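Local coordinates for protein 4-hydroxy-tetrahydrodipicolinate synthase (Thermotoga maritima, PDB 1O5K) that probably catalyses the condensation of pyruvate with aspartate beta-semialdehyde to 4-hydroxy-tetrahydrodipicolinate, a step of lysine biosynthesis, at residues L258-N263 with V293-N298; S219-V224 with R252-A257; V113-Y118 with E124-H129. All coordinates share one frame; numbering follows the deposited sequence.

Contact 1 (L258-N263 with V293-N298)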
ATOM      1  N   LEU A 258      -9.216   3.784 -20.636  1.00 24.82           N
ATOM      2  CA  LEU A 258     -10.386   2.965 -20.392  1.00 24.86           C
ATOM      3  C   LEU A 258     -10.564   2.626 -18.903  1.00 26.66           C
ATOM      4  O   LEU A 258     -11.538   2.033 -18.499  1.00 26.81           O
ATOM      5  CB  LEU A 258     -10.323   1.694 -21.300  1.00 23.75           C
ATOM      6  CG  LEU A 258     -10.595   1.980 -22.763  1.00 25.71           C
ATOM      7  CD1 LEU A 258     -10.457   0.716 -23.583  1.00 32.51           C
ATOM      8  CD2 LEU A 258     -12.025   2.601 -23.000  1.00 24.46           C
ATOM      9  N   PHE A 259      -9.627   3.047 -18.071  1.00 24.93           N
ATOM     10  CA  PHE A 259      -9.735   2.847 -16.656  1.00 26.74           C
ATOM     11  C   PHE A 259      -9.578   4.093 -15.814  1.00 27.45           C
ATOM     12  O   PHE A 259      -9.386   4.000 -14.622  1.00 29.09           O
ATOM     13  CB  PHE A 259      -8.739   1.746 -16.262  1.00 30.95           C
ATOM     14  CG  PHE A 259      -9.040   0.472 -16.921  1.00 28.33           C
ATOM     15  CD1 PHE A 259      -9.868  -0.434 -16.307  1.00 29.34           C
ATOM     16  CD2 PHE A 259      -8.544   0.192 -18.189  1.00 34.82           C
ATOM     17  CE1 PHE A 259     -10.183  -1.654 -16.940  1.00 35.34           C
ATOM     18  CE2 PHE A 259      -8.848  -1.007 -18.813  1.00 36.84           C
ATOM     19  CZ  PHE A 259      -9.672  -1.921 -18.174  1.00 32.58           C
ATOM     20  N   VAL A 260      -9.764   5.270 -16.407  1.00 26.56           N
ATOM     21  CA  VAL A 260      -9.712   6.496 -15.599  1.00 26.81           C
ATOM     22  C   VAL A 260     -10.914   6.590 -14.649  1.00 27.07           C
ATOM     23  O   VAL A 260     -10.861   7.320 -13.676  1.00 27.80           O
ATOM     24  CB  VAL A 260      -9.544   7.766 -16.448  1.00 27.37           C
ATOM     25  CG1 VAL A 260      -8.203   7.745 -17.157  1.00 28.78           C
ATOM     26  CG2 VAL A 260     -10.660   7.916 -17.490  1.00 24.11           C
ATOM     27  N   GLU A 261     -12.010   5.912 -14.988  1.00 23.32           N
ATOM     28  CA  GLU A 261     -13.099   5.660 -14.063  1.00 23.90           C
ATOM     29  C   GLU A 261     -13.307   4.180 -14.110  1.00 23.19           C
ATOM     30  O   GLU A 261     -12.851   3.527 -15.038  1.00 24.02           O
ATOM     31  CB  GLU A 261     -14.374   6.357 -14.514  1.00 25.44           C
ATOM     32  CG  GLU A 261     -14.211   7.861 -14.497  1.00 26.87           C
ATOM     33  CD  GLU A 261     -15.525   8.577 -14.726  1.00 33.36           C
ATOM     34  OE1 GLU A 261     -16.421   8.464 -13.879  1.00 35.13           O
ATOM     35  OE2 GLU A 261     -15.659   9.228 -15.766  1.00 29.81           O
ATOM     36  N   THR A 262     -14.003   3.645 -13.118  1.00 24.41           N
ATOM     37  CA  THR A 262     -14.206   2.202 -13.048  1.00 25.28           C
ATOM     38  C   THR A 262     -14.781   1.624 -14.341  1.00 23.57           C
ATOM     39  O   THR A 262     -15.811   2.078 -14.833  1.00 22.49           O
ATOM     40  CB  THR A 262     -15.175   1.911 -11.925  1.00 26.00           C
ATOM     41  OG1 THR A 262     -14.605   2.362 -10.693  1.00 26.07           O
ATOM     42  CG2 THR A 262     -15.397   0.386 -11.811  1.00 26.74           C
ATOM     43  N   ASN A 263     -14.157   0.550 -14.837  1.00 24.39           N
ATOM     44  CA  ASN A 263     -14.644  -0.174 -16.003  1.00 24.75           C
ATOM     45  C   ASN A 263     -15.956  -0.850 -15.584  1.00 26.01           C
ATOM     46  O   ASN A 263     -15.995  -1.443 -14.495  1.00 25.18           O
ATOM     47  CB  ASN A 263     -13.598  -1.255 -16.342  1.00 26.72           C
ATOM     48  CG  ASN A 263     -14.074  -2.253 -17.322  1.00 26.34           C
ATOM     49  OD1 ASN A 263     -14.100  -3.455 -17.020  1.00 29.61           O
ATOM     50  ND2 ASN A 263     -14.365  -1.815 -18.531  1.00 20.04           N
ATOM     51  N   VAL A 293     -14.883  11.534 -21.174  1.00 23.43           N
ATOM     52  CA  VAL A 293     -15.371  11.458 -22.564  1.00 23.43           C
ATOM     53  C   VAL A 293     -14.440  12.217 -23.520  1.00 26.72           C
ATOM     54  O   VAL A 293     -14.134  11.746 -24.628  1.00 26.12           O
ATOM     55  CB  VAL A 293     -16.750  12.062 -22.687  1.00 22.87           C
ATOM     56  CG1 VAL A 293     -17.152  12.134 -24.186  1.00 30.96           C
ATOM     57  CG2 VAL A 293     -17.775  11.252 -21.888  1.00 30.99           C
ATOM     58  N   GLU A 294     -14.009  13.401 -23.076  1.00 27.36           N
ATOM     59  CA  GLU A 294     -13.121  14.286 -23.832  1.00 30.64           C
ATOM     60  C   GLU A 294     -11.793  13.566 -24.102  1.00 29.55           C
ATOM     61  O   GLU A 294     -11.286  13.576 -25.221  1.00 26.12           O
ATOM     62  CB  GLU A 294     -12.930  15.523 -22.955  1.00 31.29           C
ATOM     63  CG  GLU A 294     -12.343  16.807 -23.454  1.00 41.35           C
ATOM     64  CD  GLU A 294     -12.454  17.800 -22.278  1.00 42.30           C
ATOM     65  OE1 GLU A 294     -13.469  18.549 -22.215  1.00 42.56           O
ATOM     66  OE2 GLU A 294     -11.609  17.707 -21.341  1.00 46.98           O
ATOM     67  N   LEU A 295     -11.280  12.892 -23.078  1.00 28.21           N
ATOM     68  CA  LEU A 295     -10.028  12.115 -23.168  1.00 27.16           C
ATOM     69  C   LEU A 295     -10.213  10.942 -24.127  1.00 26.57           C
ATOM     70  O   LEU A 295      -9.420  10.710 -25.032  1.00 25.10           O
ATOM     71  CB  LEU A 295      -9.629  11.597 -21.784  1.00 26.72           C
ATOM     72  CG  LEU A 295      -8.533  10.518 -21.724  1.00 31.75           C
ATOM     73  CD1 LEU A 295      -7.247  11.125 -22.221  1.00 31.27           C
ATOM     74  CD2 LEU A 295      -8.366   9.990 -20.318  1.00 33.34           C
ATOM     75  N   LEU A 296     -11.254  10.164 -23.900  1.00 25.65           N
ATOM     76  CA  LEU A 296     -11.523   9.064 -24.806  1.00 26.41           C
ATOM     77  C   LEU A 296     -11.619   9.561 -26.275  1.00 25.53           C
ATOM     78  O   LEU A 296     -11.040   8.938 -27.174  1.00 27.44           O
ATOM     79  CB  LEU A 296     -12.798   8.356 -24.396  1.00 26.36           C
ATOM     80  CG  LEU A 296     -12.686   7.611 -23.071  1.00 26.26           C
ATOM     81  CD1 LEU A 296     -14.118   7.306 -22.651  1.00 27.67           C
ATOM     82  CD2 LEU A 296     -11.823   6.354 -23.224  1.00 25.90           C
ATOM     83  N   ARG A 297     -12.334  10.664 -26.526  1.00 24.54           N
ATOM     84  CA  ARG A 297     -12.531  11.133 -27.897  1.00 28.69           C
ATOM     85  C   ARG A 297     -11.161  11.379 -28.555  1.00 30.16           C
ATOM     86  O   ARG A 297     -10.896  10.962 -29.711  1.00 31.66           O
ATOM     87  CB  ARG A 297     -13.389  12.411 -27.928  1.00 28.29           C
ATOM     88  CG  ARG A 297     -13.930  12.700 -29.296  1.00 31.16           C
ATOM     89  CD  ARG A 297     -14.675  13.995 -29.466  1.00 34.27           C
ATOM     90  NE  ARG A 297     -16.044  13.934 -28.953  1.00 32.89           N
ATOM     91  CZ  ARG A 297     -16.426  14.387 -27.776  1.00 32.19           C
ATOM     92  NH1 ARG A 297     -15.562  14.953 -26.938  1.00 33.64           N
ATOM     93  NH2 ARG A 297     -17.701  14.275 -27.427  1.00 40.11           N
ATOM     94  N   ASN A 298     -10.273  12.001 -27.789  1.00 27.31           N
ATOM     95  CA  ASN A 298      -8.926  12.324 -28.264  1.00 30.72           C
ATOM     96  C   ASN A 298      -8.082  11.097 -28.532  1.00 30.15           C
ATOM     97  O   ASN A 298      -7.459  10.977 -29.575  1.00 28.62           O
ATOM     98  CB  ASN A 298      -8.216  13.202 -27.237  1.00 31.43           C
ATOM     99  CG  ASN A 298      -8.718  14.652 -27.269  1.00 34.40           C
ATOM    100  OD1 ASN A 298      -9.289  15.107 -28.267  1.00 39.05           O
ATOM    101  ND2 ASN A 298      -8.552  15.361 -26.148  1.00 30.66           N
TER
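Leu258 and Val260 meet Leu296 and Leu295 in two separate methyl contacts, which fasten the loop after helix 241-257 to helix 290-302 in the C-terminal helical region that follows the TIM barrel in this family. The inner contact is the tight, buried one. Leu258 CD2 lies 3.8 Å from Leu296 CD2, and the two side chains cross at about a right angle. The CA-CB bond of Leu258 leads away from the helix; with CG anti to the carbonyl carbon (chi1 -73°), the end of the chain swings back and CD2 does the touching. Further apolar neighbours close in here: Leu258 also rests on Val221 and Val267, and Leu296 on Ala257 and Ala269.

The outer contact is about as close but lies toward solvent. Val260 is exposed and Leu295 partly so, and they reach for each other tip to tip, each with its CA-CB bond directed at the other segment. Together the two contacts bury a modest 141 Å², counting both sides. Past Val260 the link turns polar: Glu261 OE2 accepts a hydrogen bond from Ser289 N and forms another with Thr292 OG1, tying the loop to the start of the same helix. Thr262 OG1 bonds instead to Lys120 O of the second subunit. On the solvent side, Leu295 CD2 faces both branches of Val260, 3.9 Å from CG1 and 4.2 Å from CG2.

Contact 2 (S219-V224 with R252-A257); sequences SVVSNV and RPLMKA
Val221 presents its two methyls to two neighbouring residues of helix 241-257, one branch to each. CG2 comes down beside the helix backbone, 3.7 Å from Met255 CG and 3.9 Å from Met255 CA, the two side chains crossing at about a right angle. CG1 lies 4.0 Å from Leu254 CD2, where the chains cross obliquely. That same Leu254 methyl is met from the other end of the loop by Val224 CG2, at 3.9 Å, so CD2 is shared between the two valines. Leu254 extends to them because its CG is anti to the backbone N (chi1 -177°), while Met255 runs extended past CG, and only the root of its chain touches Val221.

The loop that carries the valines leaves barrel strand 216-219 in a compact turn. Ser219 OG accepts from Ser222 N at 2.9 Å, an ST motif. Val220 O accepts from both Asn223 N and Asn223 ND2; it is 3.0 Å from ND2 and lies in the plane of that amide. On the helix, the CA-CB bond of Lys256 leads away from the loop; its NZ and Arg252 NH2 both form salt bridges with Asp180 of the third subunit. The meeting surface is wholly aliphatic, since Met255 touches through carbon and not through its sulfur, and it is buried: shape fixes the fit of loop on helix, while the polar side chains of the loop are satisfied within the turn and by its other neighbours.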
ATOM      1  N   SER A 219      -9.958  -9.401 -22.421  1.00 25.07           N
ATOM      2  CA  SER A 219      -9.717  -7.981 -22.656  1.00 26.21           C
ATOM      3  C   SER A 219     -10.927  -7.096 -22.519  1.00 24.98           C
ATOM      4  O   SER A 219     -12.009  -7.431 -22.923  1.00 27.25           O
ATOM      5  CB  SER A 219      -9.189  -7.815 -24.093  1.00 25.30           C
ATOM      6  OG  SER A 219      -8.888  -6.465 -24.403  1.00 25.73           O
ATOM      7  N   VAL A 220     -10.678  -5.899 -22.026  1.00 24.07           N
ATOM      8  CA  VAL A 220     -11.680  -4.793 -22.085  1.00 20.98           C
ATOM      9  C   VAL A 220     -11.452  -3.955 -23.369  1.00 22.77           C
ATOM     10  O   VAL A 220     -12.381  -3.596 -24.118  1.00 24.10           O
ATOM     11  CB  VAL A 220     -11.508  -3.940 -20.884  1.00 23.17           C
ATOM     12  CG1 VAL A 220     -12.322  -2.638 -20.984  1.00 27.68           C
ATOM     13  CG2 VAL A 220     -11.922  -4.726 -19.598  1.00 26.14           C
ATOM     14  N   VAL A 221     -10.190  -3.626 -23.614  1.00 24.94           N
ATOM     15  CA  VAL A 221      -9.805  -2.813 -24.768  1.00 26.52           C
ATOM     16  C   VAL A 221     -10.274  -3.380 -26.095  1.00 25.47           C
ATOM     17  O   VAL A 221     -10.558  -2.616 -27.023  1.00 24.12           O
ATOM     18  CB  VAL A 221      -8.230  -2.591 -24.834  1.00 30.31           C
ATOM     19  CG1 VAL A 221      -7.895  -1.790 -26.053  1.00 36.28           C
ATOM     20  CG2 VAL A 221      -7.691  -1.841 -23.601  1.00 33.83           C
ATOM     21  N   SER A 222     -10.282  -4.708 -26.241  1.00 23.36           N
ATOM     22  CA  SER A 222     -10.765  -5.292 -27.453  1.00 23.45           C
ATOM     23  C   SER A 222     -12.222  -4.979 -27.799  1.00 25.74           C
ATOM     24  O   SER A 222     -12.625  -5.211 -28.945  1.00 25.40           O
ATOM     25  CB  SER A 222     -10.582  -6.813 -27.446  1.00 24.02           C
ATOM     26  OG  SER A 222     -11.294  -7.441 -26.381  1.00 24.16           O
ATOM     27  N   ASN A 223     -13.029  -4.476 -26.849  1.00 24.35           N
ATOM     28  CA  ASN A 223     -14.361  -4.001 -27.224  1.00 24.12           C
ATOM     29  C   ASN A 223     -14.289  -2.937 -28.311  1.00 24.68           C
ATOM     30  O   ASN A 223     -15.132  -2.891 -29.208  1.00 25.97           O
ATOM     31  CB  ASN A 223     -15.077  -3.410 -26.021  1.00 24.96           C
ATOM     32  CG  ASN A 223     -15.745  -4.465 -25.138  1.00 25.74           C
ATOM     33  OD1 ASN A 223     -16.902  -4.864 -25.382  1.00 24.43           O
ATOM     34  ND2 ASN A 223     -15.042  -4.879 -24.065  1.00 24.69           N
ATOM     35  N   VAL A 224     -13.293  -2.060 -28.216  1.00 23.53           N
ATOM     36  CA  VAL A 224     -13.152  -0.969 -29.160  1.00 24.97           C
ATOM     37  C   VAL A 224     -12.070  -1.182 -30.177  1.00 23.18           C
ATOM     38  O   VAL A 224     -12.206  -0.728 -31.315  1.00 23.21           O
ATOM     39  CB  VAL A 224     -12.952   0.406 -28.466  1.00 27.49           C
ATOM     40  CG1 VAL A 224     -14.180   0.732 -27.577  1.00 32.11           C
ATOM     41  CG2 VAL A 224     -11.697   0.452 -27.670  1.00 25.22           C
ATOM     42  N   ARG A 252      -1.132   1.830 -25.363  1.00 32.73           N
ATOM     43  CA  ARG A 252      -1.068   2.232 -23.954  1.00 35.43           C
ATOM     44  C   ARG A 252      -2.004   3.366 -23.553  1.00 33.25           C
ATOM     45  O   ARG A 252      -2.629   3.275 -22.501  1.00 33.73           O
ATOM     46  CB  ARG A 252       0.361   2.628 -23.531  1.00 35.92           C
ATOM     47  CG  ARG A 252       0.391   3.150 -22.039  1.00 39.88           C
ATOM     48  CD  ARG A 252       1.768   3.511 -21.460  1.00 46.81           C
ATOM     49  NE  ARG A 252       1.977   3.072 -20.055  1.00 59.10           N
ATOM     50  CZ  ARG A 252       1.963   1.788 -19.627  1.00 60.18           C
ATOM     51  NH1 ARG A 252       1.663   0.782 -20.453  1.00 60.45           N
ATOM     52  NH2 ARG A 252       2.215   1.514 -18.351  1.00 64.11           N
ATOM     53  N   PRO A 253      -2.080   4.442 -24.331  1.00 30.35           N
ATOM     54  CA  PRO A 253      -2.983   5.556 -24.002  1.00 30.73           C
ATOM     55  C   PRO A 253      -4.444   5.129 -23.902  1.00 29.14           C
ATOM     56  O   PRO A 253      -5.150   5.564 -22.982  1.00 28.96           O
ATOM     57  CB  PRO A 253      -2.805   6.508 -25.172  1.00 30.56           C
ATOM     58  CG  PRO A 253      -1.416   6.140 -25.705  1.00 31.37           C
ATOM     59  CD  PRO A 253      -1.304   4.705 -25.558  1.00 34.53           C
ATOM     60  N   LEU A 254      -4.861   4.245 -24.817  1.00 25.53           N
ATOM     61  CA  LEU A 254      -6.207   3.716 -24.802  1.00 27.51           C
ATOM     62  C   LEU A 254      -6.376   2.798 -23.626  1.00 27.11           C
ATOM     63  O   LEU A 254      -7.392   2.838 -22.943  1.00 29.45           O
ATOM     64  CB  LEU A 254      -6.527   3.041 -26.148  1.00 31.08           C
ATOM     65  CG  LEU A 254      -7.933   2.496 -26.312  1.00 31.46           C
ATOM     66  CD1 LEU A 254      -8.965   3.595 -26.097  1.00 32.98           C
ATOM     67  CD2 LEU A 254      -8.074   1.918 -27.654  1.00 30.67           C
ATOM     68  N   MET A 255      -5.395   1.936 -23.378  1.00 26.33           N
ATOM     69  CA  MET A 255      -5.457   1.040 -22.238  1.00 29.82           C
ATOM     70  C   MET A 255      -5.670   1.821 -20.955  1.00 30.85           C
ATOM     71  O   MET A 255      -6.521   1.460 -20.147  1.00 33.45           O
ATOM     72  CB  MET A 255      -4.191   0.200 -22.167  1.00 29.03           C
ATOM     73  CG  MET A 255      -4.132  -0.852 -23.241  1.00 30.53           C
ATOM     74  SD  MET A 255      -2.547  -1.761 -23.090  1.00 36.95           S
ATOM     75  CE  MET A 255      -2.719  -2.944 -24.435  1.00 40.67           C
ATOM     76  N   LYS A 256      -4.937   2.916 -20.791  1.00 27.48           N
ATOM     77  CA  LYS A 256      -5.037   3.724 -19.576  1.00 31.77           C
ATOM     78  C   LYS A 256      -6.362   4.498 -19.508  1.00 29.55           C
ATOM     79  O   LYS A 256      -7.014   4.544 -18.452  1.00 28.57           O
ATOM     80  CB  LYS A 256      -3.859   4.694 -19.480  1.00 30.46           C
ATOM     81  CG  LYS A 256      -2.532   3.919 -19.462  1.00 36.63           C
ATOM     82  CD  LYS A 256      -2.415   2.965 -18.235  1.00 41.01           C
ATOM     83  CE  LYS A 256      -1.393   1.852 -18.447  1.00 45.96           C
ATOM     84  NZ  LYS A 256      -0.769   1.343 -17.150  1.00 44.31           N
ATOM     85  N   ALA A 257      -6.763   5.079 -20.640  1.00 25.46           N
ATOM     86  CA  ALA A 257      -7.972   5.883 -20.671  1.00 25.52           C
ATOM     87  C   ALA A 257      -9.207   5.080 -20.297  1.00 25.93           C
ATOM     88  O   ALA A 257     -10.178   5.647 -19.738  1.00 26.52           O
ATOM     89  CB  ALA A 257      -8.153   6.527 -22.026  1.00 24.97           C
TER

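Contact 3 (V113-Y118 with E124-H129)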
ATOM      1  N   VAL A 113     -15.373 -17.835 -13.387  1.00 26.19           N
ATOM      2  CA  VAL A 113     -15.873 -17.830 -12.024  1.00 26.32           C
ATOM      3  C   VAL A 113     -14.931 -17.062 -11.119  1.00 25.77           C
ATOM      4  O   VAL A 113     -13.841 -17.538 -10.753  1.00 23.37           O
ATOM      5  CB  VAL A 113     -16.025 -19.264 -11.501  1.00 22.35           C
ATOM      6  CG1 VAL A 113     -16.447 -19.302 -10.068  1.00 21.42           C
ATOM      7  CG2 VAL A 113     -16.976 -20.074 -12.365  1.00 22.74           C
ATOM      8  N   VAL A 114     -15.347 -15.838 -10.793  1.00 27.19           N
ATOM      9  CA  VAL A 114     -14.537 -14.979  -9.972  1.00 25.29           C
ATOM     10  C   VAL A 114     -14.401 -15.585  -8.583  1.00 24.67           C
ATOM     11  O   VAL A 114     -15.315 -16.260  -8.076  1.00 24.70           O
ATOM     12  CB  VAL A 114     -15.129 -13.527  -9.923  1.00 25.47           C
ATOM     13  CG1 VAL A 114     -16.468 -13.505  -9.254  1.00 28.01           C
ATOM     14  CG2 VAL A 114     -14.129 -12.516  -9.379  1.00 26.37           C
ATOM     15  N   THR A 115     -13.247 -15.384  -7.979  1.00 23.04           N
ATOM     16  CA  THR A 115     -13.118 -15.671  -6.536  1.00 24.25           C
ATOM     17  C   THR A 115     -14.228 -14.912  -5.809  1.00 23.21           C
ATOM     18  O   THR A 115     -14.501 -13.741  -6.101  1.00 27.48           O
ATOM     19  CB  THR A 115     -11.785 -15.149  -5.959  1.00 26.66           C
ATOM     20  OG1 THR A 115     -11.708 -13.742  -6.162  1.00 30.40           O
ATOM     21  CG2 THR A 115     -10.560 -15.761  -6.653  1.00 27.19           C
ATOM     22  N   PRO A 116     -14.894 -15.566  -4.865  1.00 24.71           N
ATOM     23  CA  PRO A 116     -15.857 -14.890  -4.023  1.00 22.77           C
ATOM     24  C   PRO A 116     -15.363 -13.546  -3.523  1.00 24.88           C
ATOM     25  O   PRO A 116     -14.264 -13.432  -2.953  1.00 25.77           O
ATOM     26  CB  PRO A 116     -16.055 -15.857  -2.874  1.00 24.42           C
ATOM     27  CG  PRO A 116     -15.925 -17.222  -3.597  1.00 23.99           C
ATOM     28  CD  PRO A 116     -14.809 -17.018  -4.567  1.00 23.21           C
ATOM     29  N   TYR A 117     -16.170 -12.521  -3.805  1.00 25.92           N
ATOM     30  CA  TYR A 117     -15.902 -11.116  -3.431  1.00 26.20           C
ATOM     31  C   TYR A 117     -16.579 -10.823  -2.083  1.00 26.07           C
ATOM     32  O   TYR A 117     -17.507 -11.522  -1.714  1.00 22.87           O
ATOM     33  CB  TYR A 117     -16.444 -10.130  -4.514  1.00 28.38           C
ATOM     34  CG  TYR A 117     -17.782 -10.566  -5.077  1.00 24.93           C
ATOM     35  CD1 TYR A 117     -18.980 -10.316  -4.373  1.00 25.39           C
ATOM     36  CD2 TYR A 117     -17.858 -11.318  -6.240  1.00 26.95           C
ATOM     37  CE1 TYR A 117     -20.193 -10.740  -4.850  1.00 30.74           C
ATOM     38  CE2 TYR A 117     -19.077 -11.768  -6.703  1.00 33.14           C
ATOM     39  CZ  TYR A 117     -20.242 -11.460  -6.010  1.00 30.06           C
ATOM     40  OH  TYR A 117     -21.430 -11.929  -6.489  1.00 31.39           O
ATOM     41  N   TYR A 118     -16.025  -9.881  -1.332  1.00 21.84           N
ATOM     42  CA  TYR A 118     -16.602  -9.312  -0.117  1.00 22.64           C
ATOM     43  C   TYR A 118     -16.445 -10.153   1.158  1.00 21.20           C
ATOM     44  O   TYR A 118     -16.176  -9.582   2.217  1.00 24.54           O
ATOM     45  CB  TYR A 118     -18.082  -8.984  -0.330  1.00 24.61           C
ATOM     46  CG  TYR A 118     -18.760  -8.173   0.771  1.00 21.53           C
ATOM     47  CD1 TYR A 118     -18.245  -6.972   1.213  1.00 25.66           C
ATOM     48  CD2 TYR A 118     -19.935  -8.616   1.348  1.00 25.91           C
ATOM     49  CE1 TYR A 118     -18.859  -6.255   2.228  1.00 27.38           C
ATOM     50  CE2 TYR A 118     -20.548  -7.910   2.354  1.00 35.42           C
ATOM     51  CZ  TYR A 118     -19.998  -6.725   2.799  1.00 33.50           C
ATOM     52  OH  TYR A 118     -20.612  -6.009   3.783  1.00 32.90           O
ATOM     53  N   GLU A 124      -7.737 -22.086   1.523  1.00 20.58           N
ATOM     54  CA  GLU A 124      -8.442 -23.365   1.554  1.00 21.50           C
ATOM     55  C   GLU A 124      -9.917 -23.253   1.113  1.00 22.87           C
ATOM     56  O   GLU A 124     -10.413 -24.113   0.422  1.00 20.30           O
ATOM     57  CB  GLU A 124      -8.332 -23.998   2.941  1.00 21.94           C
ATOM     58  CG  GLU A 124      -9.016 -25.349   3.111  1.00 28.70           C
ATOM     59  CD  GLU A 124      -8.436 -26.444   2.244  1.00 35.12           C
ATOM     60  OE1 GLU A 124      -7.295 -26.305   1.743  1.00 29.20           O
ATOM     61  OE2 GLU A 124      -9.124 -27.491   2.081  1.00 27.67           O
ATOM     62  N   GLY A 125     -10.587 -22.195   1.565  1.00 24.25           N
ATOM     63  CA  GLY A 125     -11.951 -21.889   1.162  1.00 22.40           C
ATOM     64  C   GLY A 125     -12.061 -21.743  -0.332  1.00 21.30           C
ATOM     65  O   GLY A 125     -12.999 -22.255  -0.949  1.00 23.95           O
ATOM     66  N   LEU A 126     -11.111 -21.017  -0.932  1.00 22.16           N
ATOM     67  CA  LEU A 126     -11.097 -20.907  -2.381  1.00 19.57           C
ATOM     68  C   LEU A 126     -10.943 -22.257  -3.072  1.00 23.40           C
ATOM     69  O   LEU A 126     -11.620 -22.559  -4.028  1.00 23.54           O
ATOM     70  CB  LEU A 126      -9.961 -19.989  -2.837  1.00 22.69           C
ATOM     71  CG  LEU A 126     -10.146 -18.551  -2.440  1.00 24.50           C
ATOM     72  CD1 LEU A 126      -8.866 -17.744  -2.723  1.00 26.20           C
ATOM     73  CD2 LEU A 126     -11.354 -17.917  -3.212  1.00 26.42           C
ATOM     74  N   TYR A 127     -10.021 -23.066  -2.598  1.00 22.11           N
ATOM     75  CA  TYR A 127      -9.874 -24.405  -3.130  1.00 22.14           C
ATOM     76  C   TYR A 127     -11.182 -25.172  -3.026  1.00 21.80           C
ATOM     77  O   TYR A 127     -11.622 -25.769  -4.025  1.00 22.17           O
ATOM     78  CB  TYR A 127      -8.768 -25.126  -2.385  1.00 22.68           C
ATOM     79  CG  TYR A 127      -8.564 -26.533  -2.828  1.00 23.94           C
ATOM     80  CD1 TYR A 127      -7.902 -26.817  -4.011  1.00 23.05           C
ATOM     81  CD2 TYR A 127      -9.001 -27.571  -2.064  1.00 23.71           C
ATOM     82  CE1 TYR A 127      -7.684 -28.160  -4.406  1.00 26.03           C
ATOM     83  CE2 TYR A 127      -8.816 -28.916  -2.452  1.00 24.13           C
ATOM     84  CZ  TYR A 127      -8.154 -29.195  -3.636  1.00 25.08           C
ATOM     85  OH  TYR A 127      -7.929 -30.537  -3.991  1.00 26.05           O
ATOM     86  N   GLN A 128     -11.792 -25.180  -1.829  1.00 22.37           N
ATOM     87  CA  GLN A 128     -13.040 -25.916  -1.628  1.00 22.13           C
ATOM     88  C   GLN A 128     -14.193 -25.420  -2.510  1.00 23.15           C
ATOM     89  O   GLN A 128     -15.002 -26.236  -2.964  1.00 21.52           O
ATOM     90  CB  GLN A 128     -13.422 -25.972  -0.134  1.00 20.16           C
ATOM     91  CG  GLN A 128     -12.494 -26.829   0.690  0.65 22.24           C
ATOM     92  CD  GLN A 128     -12.595 -28.297   0.364  0.65 28.54           C
ATOM     93  OE1 GLN A 128     -13.592 -28.744  -0.195  0.65 31.79           O
ATOM     94  NE2 GLN A 128     -11.569 -29.059   0.725  0.65 35.82           N
ATOM     95  N   HIS A 129     -14.270 -24.093  -2.712  1.00 21.54           N
ATOM     96  CA  HIS A 129     -15.258 -23.450  -3.585  1.00 20.83           C
ATOM     97  C   HIS A 129     -15.158 -23.996  -5.013  1.00 22.00           C
ATOM     98  O   HIS A 129     -16.132 -24.487  -5.545  1.00 20.96           O
ATOM     99  CB  HIS A 129     -15.047 -21.932  -3.538  1.00 23.29           C
ATOM    100  CG  HIS A 129     -15.911 -21.133  -4.453  1.00 22.69           C
ATOM    101  ND1 HIS A 129     -17.237 -20.842  -4.187  1.00 23.16           N
ATOM    102  CD2 HIS A 129     -15.593 -20.464  -5.585  1.00 23.86           C
ATOM    103  CE1 HIS A 129     -17.698 -20.040  -5.139  1.00 26.54           C
ATOM    104  NE2 HIS A 129     -16.722 -19.804  -6.004  1.00 23.72           N
TER
HETATM  105  O   HOH W   1     -17.527 -17.612  -7.518  1.00 15.38           O
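This is a buried contact of the end of strand 110-114 and the loop after it with helix 123-134, inside the beta-alpha-beta unit 110-114, 123-134, 141-144 of the TIM barrel; Pro116 lies over the ring of His129 and Leu126 fills in beside it. Pro116 CG stands over one ring face, 3.6 Å from the centroid of His129 and 10° off its normal, a CH-pi contact. The imidazole reaches the proline because CG of His129 is anti to the backbone N (chi1 176°). One turn back, Leu126 CD2 slots against both Pro116 CD, at 3.8 Å, and Thr115 CB, at 3.9 Å. Val113 CG1 approaches the ring obliquely, 4.1 Å from His129 NE2.

The polar link across the contact goes through a water, which donates to Val114 O at 2.7 Å and is hydrogen-bonded to His129 NE2 at 2.8 Å. The other ring nitrogen, ND1, is hydrogen-bonded to Thr93 OG1, so both nitrogens are engaged and the turn of the ring is fixed. An alanine in place of His129 would probably open a gap beneath Pro116, take from the water its partner on the helix and from Thr93 OG1 its bond to the ring.

Around this contact, His129 and Val113 both touch Thr96 of helix 93-106, Val113 also packs on Ile141 of neighbouring strand 141-144, and Thr115 leans on Thr150 of helix 147-150.

How the contacts relate
Contacts 1 and 2 form one continuous apolar region: their centres are about 9 Å apart, Leu258 CD1 touches Val221 CG2 at 3.8 Å, and Ala257 CB lies 3.9 Å from Leu296 CD2. Contact 3 stands apart, its centre about 28 Å from that of contact 2, on the opposite side of the chain's centre, and about 31 Å from that of contact 1. Both regions border the predicted active site. The side chains of Leu258 and Val224 lie about 9 Å from that of Thr56, predicted to bind pyruvate and hydrogen-bonded to Asn263 OD1. In contact 3 the side chain of Val114 is about 4 Å from that of Tyr144, the predicted proton donor/acceptor, and segment 113-118 ends at Tyr118, probably a proton-relay residue.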